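Local coordinates for protein triacylglycerol lipase (Yarrowia lipolytica, PDB 3O0D) that probably hydrolyses the ester bonds of triacylglycerols as a secreted, glycosylated lipase of the alpha/beta-hydrolase fold, at residues S8-E13 / S214-D219; F18-R23 / A48-V53; A22-I27 / K39-G44; Y29-G34 / S69-V74; E57-P62 / I81-R86. All coordinates share one frame; numbering follows the deposited sequence. Where two conformers were deposited one is given.

Contact 1: S8-E13 / S214-D219; sequences SHIDQE and SKVSKD
Ser8 and Ser214 meet where strand 3-8 of the alpha/beta-hydrolase sheet gives way to helix 12-27, against the loop that leads from helix 195-206 into strand 222-227. Followed outward, the Ser8 side chain first brings CB to 3.6 Å from Ser214 O; its OG then lies 3.6 Å from Ser214 CB. With OG anti to the carbonyl carbon (chi1 -71°), the hydroxyl lies alongside Ser214 CB; these are van der Waals approaches, and no direct hydrogen bond links the segments. Ser214 OG turns instead to Asp212 OD1, with which it is hydrogen-bonded. Further on, Ile10 CG2 touches Val216 CG2 at 4.3 Å, an apolar pair that also packs on Phe18 of the helix and on Met264 of strand 262-265. Asp11 is the N-cap of helix 12-27, its side chain capping a backbone N, and OD1 is hydrogen-bonded to Ser14 OG. The polar tie between the segments runs through one water, which donates to His9 O at 2.8 Å and to Ser214 O, also at 2.8 Å.

Contact 2: F18-R23 / A48-V53; sequences FEKYAR and AHFPNV
Arg23 and His49 mark the nearest backbone approach, their CA atoms 8.6 Å apart, between a helical turn and an irregular loop closing with a type II beta turn from Phe50 to Val53. The Arg23 guanidinium lies flat on the His49 imidazole, the planes 9° apart and the centres separated by 3.6 Å: an arginine-imidazole stack joining helix 12-27 to the loop before strand 53-60, within the lipase N-terminal region. CZ sits over the middle of the ring, 3.5 Å above its plane, while NH2 comes 3.4 Å from His49 NE2 at an angle too poor for a hydrogen bond, NE2 lying over the guanidinium face. The extended Arg23 chain places CD over the same ring, a CH-pi contact 4.2 Å from the His49 centroid. Polar partners lie elsewhere: Arg23 NH1 bonds to Gln46 OE1 and His49 ND1 to Leu45 O, which would restrain both flat groups. Phe50 is met at its rim, where Arg23 CB lies 4.0 Å from CE2 and Lys20 CG 4.0 Å from CE1, both near the ring plane. Lys20 CG reaches this edge by standing anti to its own backbone N (chi1 171°), and the extended chain carries NZ to Gln80 OE1. Phe50 packs further along helix 12-27 on Leu24 and Ile27, while Val53, opening strand 53-60, rests on Ala73 and Asp75 of strand 68-75.

Contact 3: A22-I27 / K39-G44; sequences ARLANI and KPFNCG
Ile27 makes apolar contacts with both Phe41 and Cys43, and no hydrogen bond crosses between the segments. Toward the aromatic ring, its CG2 lies 3.9 Å from Phe41 CZ and its CD1 4.0 Å from Phe41 CE2, so two branches share one end of the ring. Leu24 CD2 adds a looser approach, 4.5 Å from Phe41 CZ. Toward sulfur, Ile27 CG1 and CG2 are each 3.9 Å from Cys43 SG, an atom already fixed by the disulfide to Cys47. With CG1 anti to the carbonyl carbon (chi1 -68°), both branches from CB can reach that sulfur. An alanine here would remove CG1, CG2 and CD1 of Ile27, and is likely to open a gap between the Cys43 sulfur and the CZ end of the Phe41 ring. The contact lies between the C-terminal part of helix 12-27 and the loop before strand 53-60; Pro40 is backbone-bonded to Leu55 of that strand, and Ala25 packs on Leu187 of strand 183-187.

Contact 4: Y29-G34 / S69-V74; sequences YCVGPG and SGYLAV
Val31 presents both methyls to the strand through its first torsion, with CG1 anti to the backbone N (chi1 -177°) and CG2 anti to the carbonyl carbon. The two branches straddle one carbonyl oxygen: CG1 and CG2 each lie 3.6 Å from Gly70 O. CG1 also reaches Ser69 CB at 4.4 Å, and CG2 meets Tyr71 CD2 at 4.1 Å, an oblique approach to the ring. The closest CA pair is Val31 and Gly70, 6.0 Å apart. Gly70 has an extended, positive-phi backbone at which a CB would press on the preceding carbonyl oxygen. Strand 68-75 lies in the main sheet between strands 53-60 and 80-87, Tyr71 pairing with Val84. Cys30, next to Val31, ties the loop to Cys299 by a disulfide. The polar ends of the strand residues are satisfied elsewhere, Ser69 OG by Thr88 OG1 and Tyr71 OH by Leu24 O of helix 12-27. No hydrogen bond joins the segments, so the contact is van der Waals packing of two methyls on a backbone carbonyl, with one apolar touch on Tyr71: it supplies burial and fit but no directional bond.

Contact 5: E57-P62 / I81-R86; sequences EEFHDP and IYLVIR
Strands 53-60 and 80-87 of the central sheet meet through the Phe59 side chain, although strand 68-75 runs between them. Their short segments point nearly the same way, 22° apart, with axes 9.2 Å from each other, too far for direct backbone pairing. The ring crosses that distance: Phe59 CE2 lies 3.9 Å from Leu83 CD1, with the two side chains at about a right angle, and CZ comes 3.7 Å from Val84 O. In the antiparallel order of this edge of the alpha/beta-hydrolase sheet, the intervening strand offers glycine beside the aromatic residue, Gly70 being backbone-bonded to Phe59. CG of Phe59 lies between its backbone N and carbonyl carbon (chi1 55°), which swings the ring across Gly70 toward the far strand. Replacing Phe59 by alanine would probably leave Leu83 CD1 without its aromatic partner and open a gap above the glycine. On the helical side Phe59 also packs against Gln139 of helix 127-150. Ile85 CG2 meets the ring at its edge, near its plane, 4.3 Å from CE1.

Helix 12-27 joins contacts 1, 2 and 3; contacts 2 and 3, centred about 7 Å apart, share Ala22 and Arg23, and Phe50 CZ packs 3.6 Å from Leu24 CD2. Phe18 connects contacts 1 and 2, with its CZ 3.8 Å from Val216 CG2. Tyr71 of contact 4 reaches into contact 3, its CE1 3.9 Å from Phe41 CE1. Contacts 4 and 5 have centres about 5 Å apart: strand 68-75 of contact 4 lies between the two strands of contact 5, Ala73 O lying 2.7 Å from Tyr82 N. The likely catalytic serine, Ser162, sits on a probable nucleophile elbow whose residues Ile85 of contact 5 touches, whereas contact 1 lies about 28 Å from contact 5 between centres, across the chain's centre.

Contact 1: S8-E13 / S214-D219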
# COMPACT_ATOMS: atom_id res chain seq x y z
N SER A 8 -18.86 6.36 4.83
CA SER A 8 -19.23 7.68 4.27
C SER A 8 -18.86 7.68 2.78
O SER A 8 -17.90 7.06 2.34
CB SER A 8 -18.31 8.78 4.95
OG SER A 8 -18.73 8.93 6.31
N HIS A 9 -19.64 8.41 2.01
CA HIS A 9 -19.34 8.62 0.61
C HIS A 9 -18.22 9.58 0.32
O HIS A 9 -17.78 10.28 1.24
CB HIS A 9 -20.67 9.06 -0.15
CG HIS A 9 -21.66 7.98 -0.30
ND1 HIS A 9 -21.44 6.93 -1.18
CD2 HIS A 9 -22.83 7.70 0.35
CE1 HIS A 9 -22.49 6.10 -1.12
NE2 HIS A 9 -23.31 6.52 -0.18
N ILE A 10 -17.79 9.64 -0.96
CA ILE A 10 -16.70 10.54 -1.35
C ILE A 10 -17.13 11.34 -2.57
O ILE A 10 -18.14 10.99 -3.22
CB ILE A 10 -15.40 9.76 -1.76
CG1 ILE A 10 -15.60 8.82 -2.98
CG2 ILE A 10 -14.89 8.94 -0.49
CD1 ILE A 10 -14.19 8.23 -3.47
N ASP A 11 -16.36 12.36 -2.89
CA ASP A 11 -16.61 13.15 -4.06
C ASP A 11 -15.69 12.77 -5.23
O ASP A 11 -14.84 11.99 -5.08
CB ASP A 11 -16.48 14.63 -3.73
CG ASP A 11 -15.08 15.04 -3.34
OD1 ASP A 11 -14.15 14.31 -3.47
OD2 ASP A 11 -14.95 16.16 -2.87
N GLN A 12 -15.96 13.32 -6.40
CA GLN A 12 -15.29 12.83 -7.57
C GLN A 12 -13.78 13.17 -7.52
O GLN A 12 -12.97 12.37 -7.97
CB GLN A 12 -15.88 13.47 -8.83
CG GLN A 12 -15.29 12.94 -10.17
CD GLN A 12 -15.71 11.49 -10.42
OE1 GLN A 12 -16.90 11.10 -10.34
NE2 GLN A 12 -14.72 10.65 -10.65
N GLU A 13 -13.47 14.32 -6.91
CA GLU A 13 -12.05 14.67 -6.79
C GLU A 13 -11.26 13.58 -5.99
O GLU A 13 -10.11 13.26 -6.36
CB GLU A 13 -11.88 16.04 -6.16
CG GLU A 13 -10.50 16.43 -6.14
CD GLU A 13 -10.27 17.83 -5.50
OE1 GLU A 13 -11.25 18.48 -5.09
OE2 GLU A 13 -9.07 18.24 -5.43
N SER A 214 -13.34 9.18 8.40
CA SER A 214 -14.48 9.22 7.49
C SER A 214 -14.27 10.16 6.31
O SER A 214 -15.02 10.11 5.37
CB SER A 214 -15.73 9.64 8.24
OG SER A 214 -15.58 10.94 8.73
N LYS A 215 -13.23 11.00 6.38
CA LYS A 215 -13.00 12.02 5.36
C LYS A 215 -11.70 11.96 4.61
O LYS A 215 -10.64 11.63 5.19
CB LYS A 215 -13.19 13.46 6.00
CG LYS A 215 -14.71 13.70 6.32
CD LYS A 215 -14.88 14.98 7.11
CE LYS A 215 -16.29 15.20 7.57
NZ LYS A 215 -16.52 14.49 8.84
N VAL A 216 -11.74 12.37 3.35
CA VAL A 216 -10.55 12.62 2.56
C VAL A 216 -10.19 14.07 2.73
O VAL A 216 -11.10 14.94 2.68
CB VAL A 216 -10.83 12.38 1.08
CG1 VAL A 216 -9.66 12.66 0.29
CG2 VAL A 216 -11.27 10.85 0.89
N SER A 217 -8.95 14.35 3.06
CA SER A 217 -8.63 15.76 3.33
C SER A 217 -7.19 16.05 2.96
O SER A 217 -6.39 15.13 2.82
CB SER A 217 -8.95 16.07 4.78
OG SER A 217 -7.89 15.63 5.57
N LYS A 218 -6.86 17.34 2.72
CA LYS A 218 -5.54 17.67 2.19
C LYS A 218 -4.44 17.18 3.14
O LYS A 218 -3.38 16.85 2.69
CB LYS A 218 -5.41 19.21 1.94
CG LYS A 218 -5.64 20.05 3.22
CD LYS A 218 -5.54 21.62 2.94
CE LYS A 218 -4.94 22.40 4.15
NZ LYS A 218 -4.98 23.91 3.89
N ASP A 219 -4.67 17.14 4.44
CA ASP A 219 -3.65 16.82 5.37
C ASP A 219 -3.58 15.35 5.78
O ASP A 219 -2.73 14.95 6.62
CB ASP A 219 -3.78 17.66 6.61
CG ASP A 219 -3.25 19.14 6.38
OD1 ASP A 219 -2.49 19.40 5.39
OD2 ASP A 219 -3.64 20.03 7.18
O HOH W 1 -16.32 11.43 3.31

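Contact 2: F18-R23 / A48-V53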
# COMPACT_ATOMS: atom_id res chain seq x y z
N PHE A 18 -7.80 8.54 -5.64
CA PHE A 18 -7.54 7.11 -5.42
C PHE A 18 -7.17 6.41 -6.72
O PHE A 18 -6.29 5.61 -6.76
CB PHE A 18 -8.74 6.45 -4.76
CG PHE A 18 -9.05 6.98 -3.38
CD1 PHE A 18 -8.06 7.10 -2.42
CD2 PHE A 18 -10.32 7.35 -3.03
CE1 PHE A 18 -8.35 7.55 -1.18
CE2 PHE A 18 -10.60 7.82 -1.77
CZ PHE A 18 -9.63 7.94 -0.87
N GLU A 19 -7.90 6.71 -7.78
CA GLU A 19 -7.62 6.09 -9.09
C GLU A 19 -6.23 6.36 -9.54
O GLU A 19 -5.56 5.48 -10.09
CB GLU A 19 -8.68 6.58 -10.09
CG GLU A 19 -8.47 6.06 -11.52
CD GLU A 19 -9.57 6.63 -12.47
OE1 GLU A 19 -9.58 7.86 -12.68
OE2 GLU A 19 -10.39 5.80 -12.91
N LYS A 20 -5.78 7.59 -9.31
CA LYS A 20 -4.39 7.92 -9.61
C LYS A 20 -3.34 6.95 -9.00
O LYS A 20 -2.45 6.46 -9.79
CB LYS A 20 -4.08 9.38 -9.18
CG LYS A 20 -2.57 9.65 -9.28
CD LYS A 20 -2.38 11.14 -8.82
CE LYS A 20 -0.89 11.40 -8.63
NZ LYS A 20 -0.65 12.84 -8.23
N TYR A 21 -3.52 6.68 -7.71
CA TYR A 21 -2.53 5.80 -6.99
C TYR A 21 -2.78 4.36 -7.49
O TYR A 21 -1.81 3.55 -7.71
CB TYR A 21 -2.50 5.98 -5.45
CG TYR A 21 -1.91 7.35 -5.21
CD1 TYR A 21 -0.53 7.56 -5.30
CD2 TYR A 21 -2.75 8.44 -5.04
CE1 TYR A 21 0.01 8.78 -5.21
CE2 TYR A 21 -2.18 9.72 -4.95
CZ TYR A 21 -0.82 9.85 -5.05
OH TYR A 21 -0.25 11.10 -4.97
N ALA A 22 -4.01 4.01 -7.81
CA ALA A 22 -4.15 2.69 -8.38
C ALA A 22 -3.38 2.53 -9.67
O ALA A 22 -2.83 1.46 -9.96
CB ALA A 22 -5.70 2.34 -8.62
N ARG A 23 -3.39 3.55 -10.51
CA ARG A 23 -2.65 3.48 -11.72
C ARG A 23 -1.12 3.42 -11.48
O ARG A 23 -0.48 2.69 -12.10
CB ARG A 23 -2.91 4.66 -12.66
CG ARG A 23 -4.33 4.87 -13.13
CD ARG A 23 -4.32 5.90 -14.25
NE ARG A 23 -5.61 6.42 -14.58
CZ ARG A 23 -6.49 5.82 -15.35
NH1 ARG A 23 -6.25 4.66 -15.89
NH2 ARG A 23 -7.62 6.42 -15.57
N ALA A 48 0.66 6.65 -19.76
CA ALA A 48 0.21 7.79 -20.59
C ALA A 48 -0.62 8.81 -19.82
O ALA A 48 -0.70 9.97 -20.30
CB ALA A 48 -0.60 7.35 -21.82
N HIS A 49 -1.13 8.46 -18.68
CA HIS A 49 -1.87 9.43 -17.82
C HIS A 49 -0.99 10.30 -16.95
O HIS A 49 -1.53 11.08 -16.11
CB HIS A 49 -2.82 8.66 -16.85
CG HIS A 49 -4.02 8.11 -17.52
ND1 HIS A 49 -4.04 6.92 -18.22
CD2 HIS A 49 -5.28 8.61 -17.58
CE1 HIS A 49 -5.25 6.73 -18.73
NE2 HIS A 49 -6.03 7.72 -18.32
N PHE A 50 0.37 10.25 -17.17
CA PHE A 50 1.27 10.96 -16.27
C PHE A 50 2.26 11.89 -17.00
O PHE A 50 3.51 11.62 -17.07
CB PHE A 50 2.06 9.91 -15.48
CG PHE A 50 1.21 9.29 -14.45
CD1 PHE A 50 0.86 9.98 -13.32
CD2 PHE A 50 0.55 8.08 -14.78
CE1 PHE A 50 -0.01 9.43 -12.34
CE2 PHE A 50 -0.41 7.52 -13.89
CZ PHE A 50 -0.69 8.17 -12.67
N PRO A 51 1.78 13.02 -17.53
CA PRO A 51 2.68 13.94 -18.24
C PRO A 51 3.65 14.54 -17.18
O PRO A 51 3.32 14.81 -16.02
CB PRO A 51 1.74 15.08 -18.77
CG PRO A 51 0.48 14.96 -17.82
CD PRO A 51 0.35 13.46 -17.47
N ASN A 52 4.83 14.85 -17.68
CA ASN A 52 5.90 15.47 -16.85
C ASN A 52 6.40 14.62 -15.74
O ASN A 52 6.89 15.10 -14.72
CB ASN A 52 5.43 16.84 -16.33
CG ASN A 52 6.50 17.89 -16.48
OD1 ASN A 52 7.70 17.63 -16.67
ND2 ASN A 52 6.05 19.22 -16.32
N VAL A 53 6.32 13.28 -15.95
CA VAL A 53 6.87 12.36 -14.96
C VAL A 53 8.11 11.77 -15.60
O VAL A 53 8.13 11.47 -16.80
CB VAL A 53 5.88 11.25 -14.62
CG1 VAL A 53 6.56 10.04 -13.85
CG2 VAL A 53 4.70 11.81 -13.74

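Contact 3: A22-I27 / K39-G44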
# COMPACT_ATOMS: atom_id res chain seq x y z
N ALA A 22 -4.01 4.01 -7.81
CA ALA A 22 -4.15 2.69 -8.38
C ALA A 22 -3.38 2.53 -9.67
O ALA A 22 -2.83 1.46 -9.96
CB ALA A 22 -5.70 2.34 -8.62
N ARG A 23 -3.39 3.55 -10.51
CA ARG A 23 -2.65 3.48 -11.72
C ARG A 23 -1.12 3.42 -11.48
O ARG A 23 -0.48 2.69 -12.10
CB ARG A 23 -2.91 4.66 -12.66
CG ARG A 23 -4.33 4.87 -13.13
CD ARG A 23 -4.32 5.90 -14.25
NE ARG A 23 -5.61 6.42 -14.58
CZ ARG A 23 -6.49 5.82 -15.35
NH1 ARG A 23 -6.25 4.66 -15.89
NH2 ARG A 23 -7.62 6.42 -15.57
N LEU A 24 -0.61 4.23 -10.59
CA LEU A 24 0.82 4.22 -10.32
C LEU A 24 1.22 2.81 -9.81
O LEU A 24 2.33 2.32 -10.17
CB LEU A 24 1.21 5.26 -9.27
CG LEU A 24 1.17 6.64 -9.96
CD1 LEU A 24 1.18 7.71 -8.79
CD2 LEU A 24 2.29 6.99 -11.04
N ALA A 25 0.41 2.28 -8.91
CA ALA A 25 0.70 0.86 -8.43
C ALA A 25 0.71 -0.11 -9.53
O ALA A 25 1.57 -1.04 -9.54
CB ALA A 25 -0.35 0.47 -7.43
N ASN A 26 -0.22 -0.01 -10.48
CA ASN A 26 -0.28 -0.92 -11.68
C ASN A 26 0.96 -0.86 -12.47
O ASN A 26 1.49 -1.90 -12.88
CB ASN A 26 -1.59 -0.57 -12.45
CG ASN A 26 -1.59 -1.00 -13.89
OD1 ASN A 26 -0.62 -0.82 -14.61
ND2 ASN A 26 -2.76 -1.48 -14.34
N ILE A 27 1.55 0.36 -12.61
CA ILE A 27 2.77 0.51 -13.36
C ILE A 27 3.97 -0.28 -12.70
O ILE A 27 4.96 -0.61 -13.41
CB ILE A 27 3.04 2.06 -13.59
CG1 ILE A 27 1.92 2.52 -14.54
CG2 ILE A 27 4.45 2.32 -14.29
CD1 ILE A 27 1.81 4.11 -14.45
N LYS A 39 12.18 5.32 -20.40
CA LYS A 39 12.33 6.77 -20.06
C LYS A 39 11.69 7.58 -21.22
O LYS A 39 11.78 7.20 -22.41
CB LYS A 39 13.83 7.14 -19.76
CG LYS A 39 14.37 6.60 -18.34
CD LYS A 39 15.92 6.71 -18.17
CE LYS A 39 16.39 6.65 -16.69
NZ LYS A 39 16.24 5.30 -16.06
N PRO A 40 11.01 8.71 -20.90
CA PRO A 40 10.89 9.24 -19.57
C PRO A 40 9.99 8.45 -18.75
O PRO A 40 10.35 8.16 -17.62
CB PRO A 40 10.29 10.67 -19.78
CG PRO A 40 10.35 10.92 -21.16
CD PRO A 40 10.36 9.59 -21.89
N PHE A 41 8.81 8.10 -19.25
CA PHE A 41 7.86 7.34 -18.45
C PHE A 41 6.82 6.74 -19.37
O PHE A 41 5.67 7.16 -19.38
CB PHE A 41 7.19 8.24 -17.41
CG PHE A 41 6.53 7.48 -16.30
CD1 PHE A 41 7.26 6.65 -15.47
CD2 PHE A 41 5.16 7.60 -16.07
CE1 PHE A 41 6.65 5.95 -14.44
CE2 PHE A 41 4.55 6.91 -15.05
CZ PHE A 41 5.30 6.08 -14.23
N ASN A 42 7.25 5.77 -20.17
CA ASN A 42 6.37 5.22 -21.20
C ASN A 42 6.17 3.71 -21.00
O ASN A 42 7.15 2.98 -20.83
CB ASN A 42 7.07 5.43 -22.57
CG ASN A 42 7.30 6.89 -22.88
OD1 ASN A 42 6.51 7.72 -22.51
ND2 ASN A 42 8.42 7.20 -23.51
N CYS A 43 4.92 3.26 -20.93
CA CYS A 43 4.65 1.85 -20.62
C CYS A 43 3.23 1.51 -21.00
O CYS A 43 2.57 0.69 -20.36
CB CYS A 43 4.88 1.58 -19.14
SG CYS A 43 3.55 2.14 -18.05
N GLY A 44 2.76 2.14 -22.07
CA GLY A 44 1.40 1.97 -22.57
C GLY A 44 0.38 2.84 -21.82
O GLY A 44 0.70 3.96 -21.33

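Contact 4: Y29-G34 / S69-V74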
# COMPACT_ATOMS: atom_id res chain seq x y z
N TYR A 29 3.96 -3.21 -12.03
CA TYR A 29 4.02 -4.50 -12.71
C TYR A 29 4.68 -4.43 -14.09
O TYR A 29 4.88 -5.42 -14.71
CB TYR A 29 2.63 -5.17 -12.73
CG TYR A 29 2.12 -5.51 -11.36
CD1 TYR A 29 2.44 -6.70 -10.79
CD2 TYR A 29 1.33 -4.67 -10.64
CE1 TYR A 29 2.01 -7.04 -9.57
CE2 TYR A 29 0.89 -5.00 -9.42
CZ TYR A 29 1.25 -6.22 -8.85
OH TYR A 29 0.84 -6.62 -7.61
N CYS A 30 5.05 -3.23 -14.53
CA CYS A 30 5.86 -3.01 -15.73
C CYS A 30 7.39 -3.14 -15.43
O CYS A 30 8.17 -2.89 -16.38
CB CYS A 30 5.56 -1.66 -16.45
SG CYS A 30 3.79 -1.65 -17.01
N VAL A 31 7.77 -3.40 -14.18
CA VAL A 31 9.15 -3.59 -13.78
C VAL A 31 9.32 -5.08 -13.62
O VAL A 31 8.59 -5.77 -12.89
CB VAL A 31 9.43 -2.94 -12.42
CG1 VAL A 31 10.92 -3.08 -12.04
CG2 VAL A 31 9.14 -1.43 -12.56
N GLY A 32 10.32 -5.55 -14.32
CA GLY A 32 10.65 -6.98 -14.15
C GLY A 32 11.00 -7.60 -15.46
O GLY A 32 11.20 -6.91 -16.46
N PRO A 33 11.07 -8.95 -15.47
CA PRO A 33 11.72 -9.45 -16.64
C PRO A 33 10.65 -9.59 -17.69
O PRO A 33 9.48 -9.74 -17.37
CB PRO A 33 12.32 -10.77 -16.18
CG PRO A 33 12.40 -10.65 -14.63
CD PRO A 33 11.07 -9.93 -14.36
N GLY A 34 10.98 -9.32 -18.91
CA GLY A 34 9.97 -9.38 -19.93
C GLY A 34 9.18 -8.09 -20.12
O GLY A 34 8.38 -7.96 -21.09
N SER A 69 9.96 -5.46 -6.13
CA SER A 69 10.41 -4.83 -7.34
C SER A 69 9.58 -3.50 -7.36
O SER A 69 8.65 -3.36 -6.57
CB SER A 69 10.03 -5.59 -8.58
OG SER A 69 10.74 -6.89 -8.60
N GLY A 70 9.96 -2.62 -8.26
CA GLY A 70 9.17 -1.32 -8.24
C GLY A 70 10.04 -0.25 -8.83
O GLY A 70 10.98 -0.47 -9.61
N TYR A 71 9.61 1.02 -8.59
CA TYR A 71 10.36 2.09 -9.28
C TYR A 71 10.22 3.39 -8.46
O TYR A 71 9.39 3.52 -7.55
CB TYR A 71 9.85 2.38 -10.72
CG TYR A 71 8.35 2.83 -10.75
CD1 TYR A 71 7.99 4.22 -10.73
CD2 TYR A 71 7.34 1.91 -10.91
CE1 TYR A 71 6.65 4.61 -10.77
CE2 TYR A 71 5.96 2.30 -10.95
CZ TYR A 71 5.67 3.66 -10.91
OH TYR A 71 4.35 4.04 -10.99
N LEU A 72 11.14 4.28 -8.77
CA LEU A 72 11.17 5.59 -8.16
C LEU A 72 10.97 6.52 -9.32
O LEU A 72 11.69 6.50 -10.34
CB LEU A 72 12.57 5.78 -7.51
CG LEU A 72 12.88 7.12 -6.84
CD1 LEU A 72 11.91 7.54 -5.75
CD2 LEU A 72 14.37 7.05 -6.32
N ALA A 73 10.02 7.50 -9.17
CA ALA A 73 9.85 8.47 -10.27
C ALA A 73 9.58 9.86 -9.66
O ALA A 73 9.27 9.96 -8.47
CB ALA A 73 8.61 8.08 -11.10
N VAL A 74 9.71 10.91 -10.51
CA VAL A 74 9.47 12.31 -10.06
C VAL A 74 8.40 12.88 -11.01
O VAL A 74 8.56 12.84 -12.23
CB VAL A 74 10.74 13.13 -10.19
CG1 VAL A 74 10.41 14.60 -9.75
CG2 VAL A 74 11.80 12.55 -9.22

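Contact 5: E57-P62 / I81-R86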
# COMPACT_ATOMS: atom_id res chain seq x y z
N GLU A 57 14.61 5.38 -11.40
CA GLU A 57 15.30 4.07 -11.28
C GLU A 57 14.26 3.00 -11.07
O GLU A 57 13.32 3.20 -10.31
CB GLU A 57 16.22 4.08 -10.03
CG GLU A 57 17.13 2.86 -9.98
CD GLU A 57 18.36 3.03 -9.05
OE1 GLU A 57 18.91 4.15 -8.89
OE2 GLU A 57 18.79 1.97 -8.53
N GLU A 58 14.51 1.82 -11.66
CA GLU A 58 13.69 0.64 -11.33
C GLU A 58 14.54 -0.23 -10.35
O GLU A 58 15.78 -0.13 -10.30
CB GLU A 58 13.47 -0.19 -12.56
CG GLU A 58 12.79 0.41 -13.72
CD GLU A 58 12.49 -0.67 -14.77
OE1 GLU A 58 11.85 -0.33 -15.78
OE2 GLU A 58 12.91 -1.86 -14.60
N PHE A 59 13.88 -1.08 -9.58
CA PHE A 59 14.60 -2.08 -8.82
C PHE A 59 13.84 -3.44 -8.91
O PHE A 59 12.60 -3.49 -9.08
CB PHE A 59 14.76 -1.62 -7.36
CG PHE A 59 13.45 -1.24 -6.65
CD1 PHE A 59 12.76 -2.13 -5.81
CD2 PHE A 59 12.93 0.08 -6.79
CE1 PHE A 59 11.56 -1.76 -5.13
CE2 PHE A 59 11.70 0.43 -6.14
CZ PHE A 59 11.06 -0.46 -5.31
N HIS A 60 14.56 -4.58 -8.79
CA HIS A 60 13.88 -5.86 -8.93
C HIS A 60 14.79 -6.85 -8.17
O HIS A 60 16.00 -6.87 -8.46
CB HIS A 60 13.74 -6.18 -10.42
CG HIS A 60 13.60 -7.65 -10.72
ND1 HIS A 60 12.39 -8.30 -10.83
CD2 HIS A 60 14.56 -8.59 -10.95
CE1 HIS A 60 12.60 -9.60 -11.05
NE2 HIS A 60 13.91 -9.79 -11.14
N ASP A 61 14.24 -7.56 -7.20
CA ASP A 61 15.01 -8.66 -6.54
C ASP A 61 14.08 -9.89 -6.48
O ASP A 61 13.03 -9.87 -5.89
CB ASP A 61 15.51 -8.20 -5.17
CG ASP A 61 16.54 -9.15 -4.55
OD1 ASP A 61 16.62 -10.29 -5.04
OD2 ASP A 61 17.16 -8.75 -3.58
N PRO A 62 14.51 -11.03 -7.11
CA PRO A 62 13.67 -12.21 -7.07
C PRO A 62 14.15 -13.27 -6.07
O PRO A 62 13.64 -14.38 -6.07
CB PRO A 62 13.83 -12.75 -8.50
CG PRO A 62 15.29 -12.46 -8.89
CD PRO A 62 15.58 -11.11 -8.12
N ILE A 81 7.33 13.05 -5.52
CA ILE A 81 8.30 11.93 -5.78
C ILE A 81 7.46 10.67 -5.46
O ILE A 81 6.86 10.56 -4.38
CB ILE A 81 9.46 12.02 -4.76
CG1 ILE A 81 10.27 13.30 -5.07
CG2 ILE A 81 10.37 10.72 -4.94
CD1 ILE A 81 11.27 13.74 -3.87
N TYR A 82 7.49 9.73 -6.40
CA TYR A 82 6.71 8.47 -6.20
C TYR A 82 7.65 7.29 -5.92
O TYR A 82 8.59 7.17 -6.67
CB TYR A 82 6.03 8.13 -7.49
CG TYR A 82 4.99 9.12 -7.97
CD1 TYR A 82 4.18 9.76 -7.07
CD2 TYR A 82 4.83 9.30 -9.31
CE1 TYR A 82 3.19 10.69 -7.55
CE2 TYR A 82 3.85 10.27 -9.82
CZ TYR A 82 3.06 10.88 -8.88
OH TYR A 82 2.11 11.80 -9.28
N LEU A 83 7.39 6.56 -4.85
CA LEU A 83 8.05 5.26 -4.68
C LEU A 83 6.88 4.21 -4.80
O LEU A 83 5.93 4.28 -4.07
CB LEU A 83 8.63 5.19 -3.28
CG LEU A 83 9.22 3.77 -2.99
CD1 LEU A 83 10.26 3.37 -4.02
CD2 LEU A 83 9.85 3.85 -1.58
N VAL A 84 7.07 3.27 -5.75
CA VAL A 84 5.98 2.33 -6.02
C VAL A 84 6.62 0.95 -5.88
O VAL A 84 7.71 0.72 -6.40
CB VAL A 84 5.54 2.48 -7.44
CG1 VAL A 84 4.54 1.32 -7.86
CG2 VAL A 84 4.80 3.88 -7.63
N ILE A 85 5.90 0.11 -5.13
CA ILE A 85 6.50 -1.21 -4.78
C ILE A 85 5.48 -2.31 -5.09
O ILE A 85 4.27 -2.12 -4.99
CB ILE A 85 6.77 -1.29 -3.34
CG1 ILE A 85 7.51 0.01 -2.79
CG2 ILE A 85 7.79 -2.50 -3.10
CD1 ILE A 85 7.43 0.16 -1.23
N ARG A 86 6.00 -3.50 -5.45
CA ARG A 86 5.14 -4.65 -5.67
C ARG A 86 5.95 -5.83 -5.11
O ARG A 86 7.11 -5.70 -4.83
CB ARG A 86 4.90 -4.86 -7.21
CG ARG A 86 6.18 -4.76 -8.09
CD ARG A 86 6.29 -5.55 -9.36
NE ARG A 86 5.87 -6.92 -9.34
CZ ARG A 86 6.02 -7.73 -10.38
NH1 ARG A 86 6.61 -7.29 -11.49
NH2 ARG A 86 5.59 -8.97 -10.31